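Local structure of beta-glucuronidase (Dictyoglomus thermophilum, 6XXW) at residues M21-K33 with K270-I282. The protein probably hydrolyses beta-D-glucuronides, as a glycoside hydrolase of family 2. Residues are numbered along the deposited sequence; the frame is centred on the assembly and turned at random.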
ATOM      1  N   MET A  21       2.702  46.615  -4.632  1.00 45.38           N
ATOM      2  CA  MET A  21       3.334  46.360  -3.345  1.00 45.88           C
ATOM      3  C   MET A  21       4.506  45.375  -3.464  1.00 33.12           C
ATOM      4  O   MET A  21       4.396  44.309  -4.072  1.00 42.70           O
ATOM      5  CB  MET A  21       2.300  45.845  -2.338  1.00 44.55           C
ATOM      6  CG  MET A  21       1.726  44.470  -2.662  1.00 51.43           C
ATOM      7  SD  MET A  21       0.616  43.924  -1.358  1.00 52.09           S
ATOM      8  CE  MET A  21      -0.695  45.133  -1.550  1.00 46.99           C
ATOM      9  N   LEU A  22       5.631  45.747  -2.869  1.00 27.89           N
ATOM     10  CA  LEU A  22       6.860  44.985  -2.995  1.00 26.06           C
ATOM     11  C   LEU A  22       6.964  43.952  -1.879  1.00 21.40           C
ATOM     12  O   LEU A  22       6.496  44.168  -0.761  1.00 25.75           O
ATOM     13  CB  LEU A  22       8.075  45.911  -2.948  1.00 27.26           C
ATOM     14  CG  LEU A  22       8.241  46.916  -4.086  1.00 26.35           C
ATOM     15  CD1 LEU A  22       9.353  47.894  -3.732  1.00 25.36           C
ATOM     16  CD2 LEU A  22       8.553  46.199  -5.382  1.00 25.02           C
ATOM     17  N   TYR A  23       7.587  42.833  -2.200  1.00 22.58           N
ATOM     18  CA  TYR A  23       7.837  41.802  -1.208  1.00 21.93           C
ATOM     19  C   TYR A  23       8.642  42.369  -0.036  1.00 22.00           C
ATOM     20  O   TYR A  23       9.651  43.050  -0.257  1.00 23.87           O
ATOM     21  CB  TYR A  23       8.588  40.647  -1.857  1.00 25.17           C
ATOM     22  CG  TYR A  23       8.729  39.444  -0.966  1.00 25.89           C
ATOM     23  CD1 TYR A  23       7.678  38.538  -0.814  1.00 26.65           C
ATOM     24  CD2 TYR A  23       9.908  39.205  -0.277  1.00 23.82           C
ATOM     25  CE1 TYR A  23       7.800  37.424   0.012  1.00 32.53           C
ATOM     26  CE2 TYR A  23      10.042  38.098   0.544  1.00 32.72           C
ATOM     27  CZ  TYR A  23       8.991  37.207   0.685  1.00 36.56           C
ATOM     28  OH  TYR A  23       9.134  36.101   1.500  1.00 34.82           O
ATOM     29  N   PRO A  24       8.227  42.127   1.210  1.00 24.22           N
ATOM     30  CA  PRO A  24       8.945  42.697   2.368  1.00 21.96           C
ATOM     31  C   PRO A  24      10.351  42.126   2.474  1.00 26.26           C
ATOM     32  O   PRO A  24      10.529  40.911   2.592  1.00 25.41           O
ATOM     33  CB  PRO A  24       8.079  42.279   3.564  1.00 22.15           C
ATOM     34  CG  PRO A  24       6.727  41.968   2.976  1.00 28.75           C
ATOM     35  CD  PRO A  24       7.012  41.401   1.612  1.00 26.51           C
ATOM     36  N   LYS A  25      11.348  43.015   2.459  1.00 24.34           N
ATOM     37  CA  LYS A  25      12.761  42.644   2.479  1.00 29.73           C
ATOM     38  C   LYS A  25      13.505  43.565   3.432  1.00 29.65           C
ATOM     39  O   LYS A  25      13.323  44.786   3.385  1.00 24.76           O
ATOM     40  CB  LYS A  25      13.389  42.755   1.080  1.00 28.58           C
ATOM     41  CG  LYS A  25      12.830  41.789   0.056  1.00 28.41           C
ATOM     42  CD  LYS A  25      13.757  41.665  -1.146  1.00 33.51           C
ATOM     43  CE  LYS A  25      15.209  41.529  -0.706  1.00 33.42           C
ATOM     44  NZ  LYS A  25      16.127  41.334  -1.855  1.00 37.12           N
ATOM     45  N   GLU A  26      14.356  42.992   4.274  1.00 26.01           N
ATOM     46  CA  GLU A  26      15.147  43.824   5.167  1.00 25.30           C
ATOM     47  C   GLU A  26      16.266  44.517   4.395  1.00 24.64           C
ATOM     48  O   GLU A  26      16.767  44.011   3.388  1.00 24.06           O
ATOM     49  CB  GLU A  26      15.725  42.985   6.312  1.00 23.94           C
ATOM     50  N   SER A  27      16.639  45.703   4.865  1.00 22.25           N
ATOM     51  CA  SER A  27      17.786  46.410   4.313  1.00 24.41           C
ATOM     52  C   SER A  27      18.355  47.327   5.391  1.00 24.59           C
ATOM     53  O   SER A  27      17.898  47.332   6.539  1.00 22.63           O
ATOM     54  CB  SER A  27      17.397  47.209   3.062  1.00 24.42           C
ATOM     55  OG  SER A  27      16.704  48.392   3.430  1.00 25.70           O
ATOM     56  N   GLU A  28      19.364  48.114   5.002  1.00 21.14           N
ATOM     57  CA  GLU A  28      19.873  49.176   5.862  1.00 27.05           C
ATOM     58  C   GLU A  28      18.766  50.099   6.360  1.00 29.15           C
ATOM     59  O   GLU A  28      18.943  50.778   7.376  1.00 26.83           O
ATOM     60  CB  GLU A  28      20.924  50.004   5.102  1.00 27.20           C
ATOM     61  CG  GLU A  28      22.150  49.218   4.660  1.00 25.09           C
ATOM     62  CD  GLU A  28      22.007  48.569   3.289  1.00 26.75           C
ATOM     63  OE1 GLU A  28      20.871  48.226   2.897  1.00 29.12           O
ATOM     64  OE2 GLU A  28      23.037  48.396   2.602  1.00 28.59           O
ATOM     65  N   THR A  29      17.637  50.163   5.660  1.00 23.08           N
ATOM     66  CA  THR A  29      16.605  51.133   5.983  1.00 22.76           C
ATOM     67  C   THR A  29      15.254  50.505   6.304  1.00 27.48           C
ATOM     68  O   THR A  29      14.282  51.241   6.521  1.00 23.15           O
ATOM     69  CB  THR A  29      16.459  52.128   4.823  1.00 24.70           C
ATOM     70  OG1 THR A  29      15.902  51.462   3.682  1.00 24.22           O
ATOM     71  CG2 THR A  29      17.829  52.670   4.442  1.00 24.23           C
ATOM     72  N   ARG A  30      15.159  49.175   6.348  1.00 22.40           N
ATOM     73  CA  ARG A  30      13.877  48.507   6.552  1.00 21.93           C
ATOM     74  C   ARG A  30      14.044  47.308   7.476  1.00 22.30           C
ATOM     75  O   ARG A  30      14.940  46.490   7.268  1.00 23.41           O
ATOM     76  CB  ARG A  30      13.284  48.046   5.219  1.00 21.85           C
ATOM     77  CG  ARG A  30      13.117  49.154   4.185  1.00 22.75           C
ATOM     78  CD  ARG A  30      12.466  48.632   2.932  1.00 22.96           C
ATOM     79  NE  ARG A  30      12.049  49.728   2.062  1.00 24.38           N
ATOM     80  CZ  ARG A  30      11.007  49.670   1.246  1.00 20.68           C
ATOM     81  NH1 ARG A  30      10.274  48.561   1.187  1.00 19.88           N
ATOM     82  NH2 ARG A  30      10.716  50.712   0.487  1.00 22.78           N
ATOM     83  N   GLU A  31      13.171  47.204   8.473  1.00 25.84           N
ATOM     84  CA  GLU A  31      13.080  46.046   9.352  1.00 25.32           C
ATOM     85  C   GLU A  31      11.884  45.193   8.959  1.00 30.50           C
ATOM     86  O   GLU A  31      10.877  45.704   8.463  1.00 23.10           O
ATOM     87  CB  GLU A  31      12.937  46.477  10.815  1.00 26.77           C
ATOM     88  CG  GLU A  31      14.237  46.877  11.472  1.00 32.91           C
ATOM     89  CD  GLU A  31      14.047  47.256  12.930  1.00 42.10           C
ATOM     90  OE1 GLU A  31      14.251  48.446  13.271  1.00 41.72           O
ATOM     91  OE2 GLU A  31      13.686  46.363  13.731  1.00 43.77           O
ATOM     92  N   VAL A  32      12.004  43.884   9.178  1.00 21.28           N
ATOM     93  CA  VAL A  32      10.927  42.940   8.922  1.00 22.93           C
ATOM     94  C   VAL A  32      10.767  42.067  10.159  1.00 27.13           C
ATOM     95  O   VAL A  32      11.754  41.524  10.666  1.00 26.82           O
ATOM     96  CB  VAL A  32      11.197  42.070   7.677  1.00 25.98           C
ATOM     97  CG1 VAL A  32      10.078  41.049   7.500  1.00 28.13           C
ATOM     98  CG2 VAL A  32      11.346  42.937   6.427  1.00 22.25           C
ATOM     99  N   LYS A  33       9.533  41.944  10.647  1.00 21.98           N
ATOM    100  CA  LYS A  33       9.188  41.103  11.791  1.00 22.55           C
ATOM    101  C   LYS A  33       8.155  40.082  11.329  1.00 22.47           C
ATOM    102  O   LYS A  33       7.053  40.457  10.923  1.00 22.06           O
ATOM    103  CB  LYS A  33       8.628  41.951  12.941  1.00 23.74           C
ATOM    104  CG  LYS A  33       8.234  41.163  14.189  1.00 29.58           C
ATOM    105  CD  LYS A  33       9.408  40.328  14.696  1.00 42.30           C
ATOM    106  CE  LYS A  33       9.143  39.770  16.088  1.00 33.46           C
ATOM    107  NZ  LYS A  33       9.745  38.426  16.241  1.00 38.54           N
ATOM    108  N   LYS A 270      16.741  64.613   1.574  1.00 54.81           N
ATOM    109  CA  LYS A 270      17.234  65.373   2.717  1.00 61.26           C
ATOM    110  C   LYS A 270      16.948  64.640   4.023  1.00 59.07           C
ATOM    111  O   LYS A 270      17.863  64.348   4.802  1.00 59.69           O
ATOM    112  CB  LYS A 270      16.603  66.768   2.727  1.00 64.31           C
ATOM    113  N   ASP A 271      15.678  64.321   4.273  1.00 53.76           N
ATOM    114  CA  ASP A 271      15.266  63.708   5.527  1.00 52.09           C
ATOM    115  C   ASP A 271      15.013  62.209   5.421  1.00 56.20           C
ATOM    116  O   ASP A 271      14.799  61.563   6.453  1.00 59.49           O
ATOM    117  CB  ASP A 271      14.002  64.396   6.058  1.00 52.67           C
ATOM    118  N   ASN A 272      15.032  61.636   4.219  1.00 47.70           N
ATOM    119  CA  ASN A 272      14.696  60.230   4.046  1.00 43.34           C
ATOM    120  C   ASN A 272      15.742  59.524   3.203  1.00 44.83           C
ATOM    121  O   ASN A 272      16.283  60.086   2.245  1.00 38.87           O
ATOM    122  CB  ASN A 272      13.318  60.061   3.413  1.00 39.86           C
ATOM    123  CG  ASN A 272      12.213  60.549   4.314  1.00 40.80           C
ATOM    124  OD1 ASN A 272      11.639  59.780   5.089  1.00 33.50           O
ATOM    125  ND2 ASN A 272      11.925  61.845   4.242  1.00 39.68           N
ATOM    126  N   PHE A 273      16.000  58.274   3.575  1.00 38.94           N
ATOM    127  CA  PHE A 273      16.998  57.411   2.964  1.00 35.85           C
ATOM    128  C   PHE A 273      16.380  56.024   2.925  1.00 25.93           C
ATOM    129  O   PHE A 273      15.885  55.554   3.951  1.00 29.60           O
ATOM    130  CB  PHE A 273      18.285  57.451   3.795  1.00 35.40           C
ATOM    131  CG  PHE A 273      19.335  56.452   3.390  1.00 36.84           C
ATOM    132  CD1 PHE A 273      19.842  56.433   2.107  1.00 37.19           C
ATOM    133  CD2 PHE A 273      19.863  55.574   4.329  1.00 41.80           C
ATOM    134  CE1 PHE A 273      20.822  55.521   1.749  1.00 35.32           C
ATOM    135  CE2 PHE A 273      20.845  54.661   3.983  1.00 37.53           C
ATOM    136  CZ  PHE A 273      21.328  54.638   2.691  1.00 40.93           C
ATOM    137  N   ASP A 274      16.364  55.386   1.755  1.00 24.19           N
ATOM    138  CA  ASP A 274      15.705  54.086   1.630  1.00 22.46           C
ATOM    139  C   ASP A 274      16.449  53.237   0.610  1.00 24.65           C
ATOM    140  O   ASP A 274      16.856  53.735  -0.441  1.00 25.43           O
ATOM    141  CB  ASP A 274      14.226  54.260   1.226  1.00 19.62           C
ATOM    142  CG  ASP A 274      13.396  52.972   1.375  1.00 27.20           C
ATOM    143  OD1 ASP A 274      13.720  52.117   2.242  1.00 23.31           O
ATOM    144  OD2 ASP A 274      12.395  52.833   0.631  1.00 20.91           O
ATOM    145  N   ILE A 275      16.615  51.949   0.916  1.00 21.13           N
ATOM    146  CA  ILE A 275      17.271  51.022   0.005  1.00 21.99           C
ATOM    147  C   ILE A 275      16.390  49.789  -0.176  1.00 24.03           C
ATOM    148  O   ILE A 275      15.918  49.206   0.804  1.00 23.38           O
ATOM    149  CB  ILE A 275      18.670  50.616   0.508  1.00 22.35           C
ATOM    150  CG1 ILE A 275      19.574  51.850   0.623  1.00 25.25           C
ATOM    151  CG2 ILE A 275      19.285  49.579  -0.419  1.00 25.10           C
ATOM    152  CD1 ILE A 275      20.948  51.541   1.163  1.00 31.50           C
ATOM    153  N   TYR A 276      16.174  49.395  -1.426  1.00 20.50           N
ATOM    154  CA  TYR A 276      15.498  48.143  -1.745  1.00 21.76           C
ATOM    155  C   TYR A 276      16.303  47.430  -2.814  1.00 21.98           C
ATOM    156  O   TYR A 276      16.782  48.063  -3.761  1.00 24.33           O
ATOM    157  CB  TYR A 276      14.058  48.373  -2.230  1.00 22.09           C
ATOM    158  CG  TYR A 276      13.193  47.113  -2.277  1.00 23.35           C
ATOM    159  CD1 TYR A 276      12.451  46.714  -1.177  1.00 19.95           C
ATOM    160  CD2 TYR A 276      13.129  46.336  -3.424  1.00 22.82           C
ATOM    161  CE1 TYR A 276      11.656  45.559  -1.219  1.00 21.58           C
ATOM    162  CE2 TYR A 276      12.344  45.188  -3.481  1.00 24.18           C
ATOM    163  CZ  TYR A 276      11.608  44.810  -2.372  1.00 25.51           C
ATOM    164  OH  TYR A 276      10.838  43.674  -2.409  1.00 22.23           O
ATOM    165  N   ARG A 277      16.441  46.108  -2.666  1.00 19.51           N
ATOM    166  CA  ARG A 277      17.222  45.292  -3.586  1.00 23.13           C
ATOM    167  C   ARG A 277      16.381  44.131  -4.093  1.00 24.49           C
ATOM    168  O   ARG A 277      15.563  43.576  -3.350  1.00 23.70           O
ATOM    169  CB  ARG A 277      18.497  44.734  -2.917  1.00 24.10           C
ATOM    170  CG  ARG A 277      19.439  45.786  -2.385  1.00 27.48           C
ATOM    171  CD  ARG A 277      20.706  45.159  -1.814  1.00 29.21           C
ATOM    172  NE  ARG A 277      21.651  46.193  -1.426  1.00 28.02           N
ATOM    173  CZ  ARG A 277      21.670  46.779  -0.237  1.00 30.11           C
ATOM    174  NH1 ARG A 277      20.800  46.419   0.699  1.00 27.42           N
ATOM    175  NH2 ARG A 277      22.570  47.724   0.015  1.00 30.41           N
ATOM    176  N   MET A 278      16.594  43.754  -5.356  1.00 22.60           N
ATOM    177  CA  MET A 278      15.938  42.569  -5.887  1.00 23.21           C
ATOM    178  C   MET A 278      16.808  41.916  -6.952  1.00 21.88           C
ATOM    179  O   MET A 278      17.410  42.602  -7.782  1.00 22.80           O
ATOM    180  CB  MET A 278      14.561  42.908  -6.469  1.00 24.93           C
ATOM    181  CG  MET A 278      13.800  41.690  -6.955  1.00 24.50           C
ATOM    182  SD  MET A 278      12.226  42.172  -7.704  1.00 33.29           S
ATOM    183  CE  MET A 278      11.663  40.569  -8.297  1.00 31.27           C
ATOM    184  N   ASP A 279      16.880  40.588  -6.916  1.00 23.04           N
ATOM    185  CA  ASP A 279      17.502  39.853  -8.007  1.00 20.49           C
ATOM    186  C   ASP A 279      16.573  39.849  -9.214  1.00 27.12           C
ATOM    187  O   ASP A 279      15.392  39.503  -9.099  1.00 21.56           O
ATOM    188  CB  ASP A 279      17.799  38.412  -7.593  1.00 25.52           C
ATOM    189  CG  ASP A 279      19.004  38.290  -6.665  1.00 36.06           C
ATOM    190  OD1 ASP A 279      19.869  39.199  -6.631  1.00 30.37           O
ATOM    191  OD2 ASP A 279      19.085  37.256  -5.975  1.00 38.33           O
ATOM    192  N   ILE A 280      17.110  40.198 -10.383  1.00 18.01           N
ATOM    193  CA  ILE A 280      16.337  40.200 -11.617  1.00 19.35           C
ATOM    194  C   ILE A 280      17.085  39.359 -12.641  1.00 20.90           C
ATOM    195  O   ILE A 280      18.271  39.075 -12.491  1.00 23.82           O
ATOM    196  CB  ILE A 280      16.096  41.623 -12.168  1.00 23.22           C
ATOM    197  CG1 ILE A 280      17.434  42.308 -12.465  1.00 22.57           C
ATOM    198  CG2 ILE A 280      15.248  42.457 -11.199  1.00 23.88           C
ATOM    199  CD1 ILE A 280      17.276  43.612 -13.210  1.00 24.26           C
ATOM    200  N   GLY A 281      16.381  38.978 -13.690  1.00 18.43           N
ATOM    201  CA  GLY A 281      16.978  38.210 -14.773  1.00 20.90           C
ATOM    202  C   GLY A 281      16.736  38.890 -16.103  1.00 23.96           C
ATOM    203  O   GLY A 281      15.679  39.480 -16.330  1.00 27.06           O
ATOM    204  N   ILE A 282      17.731  38.815 -16.976  1.00 23.28           N
ATOM    205  CA  ILE A 282      17.670  39.444 -18.290  1.00 22.63           C
ATOM    206  C   ILE A 282      17.222  38.386 -19.296  1.00 21.25           C
ATOM    207  O   ILE A 282      17.981  37.468 -19.630  1.00 23.06           O
ATOM    208  CB  ILE A 282      19.025  40.055 -18.682  1.00 24.54           C
ATOM    209  CG1 ILE A 282      19.387  41.219 -17.753  1.00 26.20           C
ATOM    210  CG2 ILE A 282      19.001  40.516 -20.138  1.00 19.36           C
ATOM    211  CD1 ILE A 282      20.833  41.696 -17.916  1.00 22.12           C
TER
HETATM  212  O   HOH W   1      15.735  39.390  -4.656  1.00 29.93           O
HETATM  213  O   HOH W   2      14.707  46.506   1.361  1.00 32.29           O
HETATM  214  O   HOH W   3      18.850  44.448   1.076  1.00 28.29           O
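Lys25, Ser27, Glu28, Thr29 and Arg30 fasten the N-terminal loop to strand 273-280, an edge where the sugar-binding domain meets the immunoglobulin-like sandwich. Two salt bridges carry much of the grip. Arg30 meets Asp274 side-on, NE to OD1 at 2.9 Å and NH2 to OD2 at 2.7 Å, with the two planes only 6° apart and both oxygens using their syn lone pairs. The anti lone pair of OD1 takes the Thr29 hydroxyl, while OD2 also accepts from the backbone N of Ile196 in the link between the domains. A methionine in place of Arg30 would probably leave the Asp274 carboxylate without its countercharge, held only by neutral donors such as Thr29 OG1 and the backbone N of Ile196. Arg277 holds Glu28 end-on instead, NH1 to OE1 and NH2 to OE2, the planes tilted by 32°; the bend of the glutamate at chi2 (89°) brings its carboxylate round to the guanidinium, whose NE pairs with Glu264. Between these bridges, Ser27 OG gives a hydrogen bond to Ile275 O and accepts one from Thr29 N, an ST turn inside the type I turn 27-30. Further along, Leu22 CD1 sits over one face of the Tyr276 ring, 3.9 Å from its centroid and almost on the normal, a CH-pi contact, and Tyr276 OH donates to Tyr23 O in the carbonyl plane at 2.5 Å. Lys25 reaches past this ring to place NZ 2.8 Å from Arg277 O, above the carbonyl plane. The whole is an interdomain seam, joining the first two domains of the family 2 glycosidase architecture ahead of its TIM barrel.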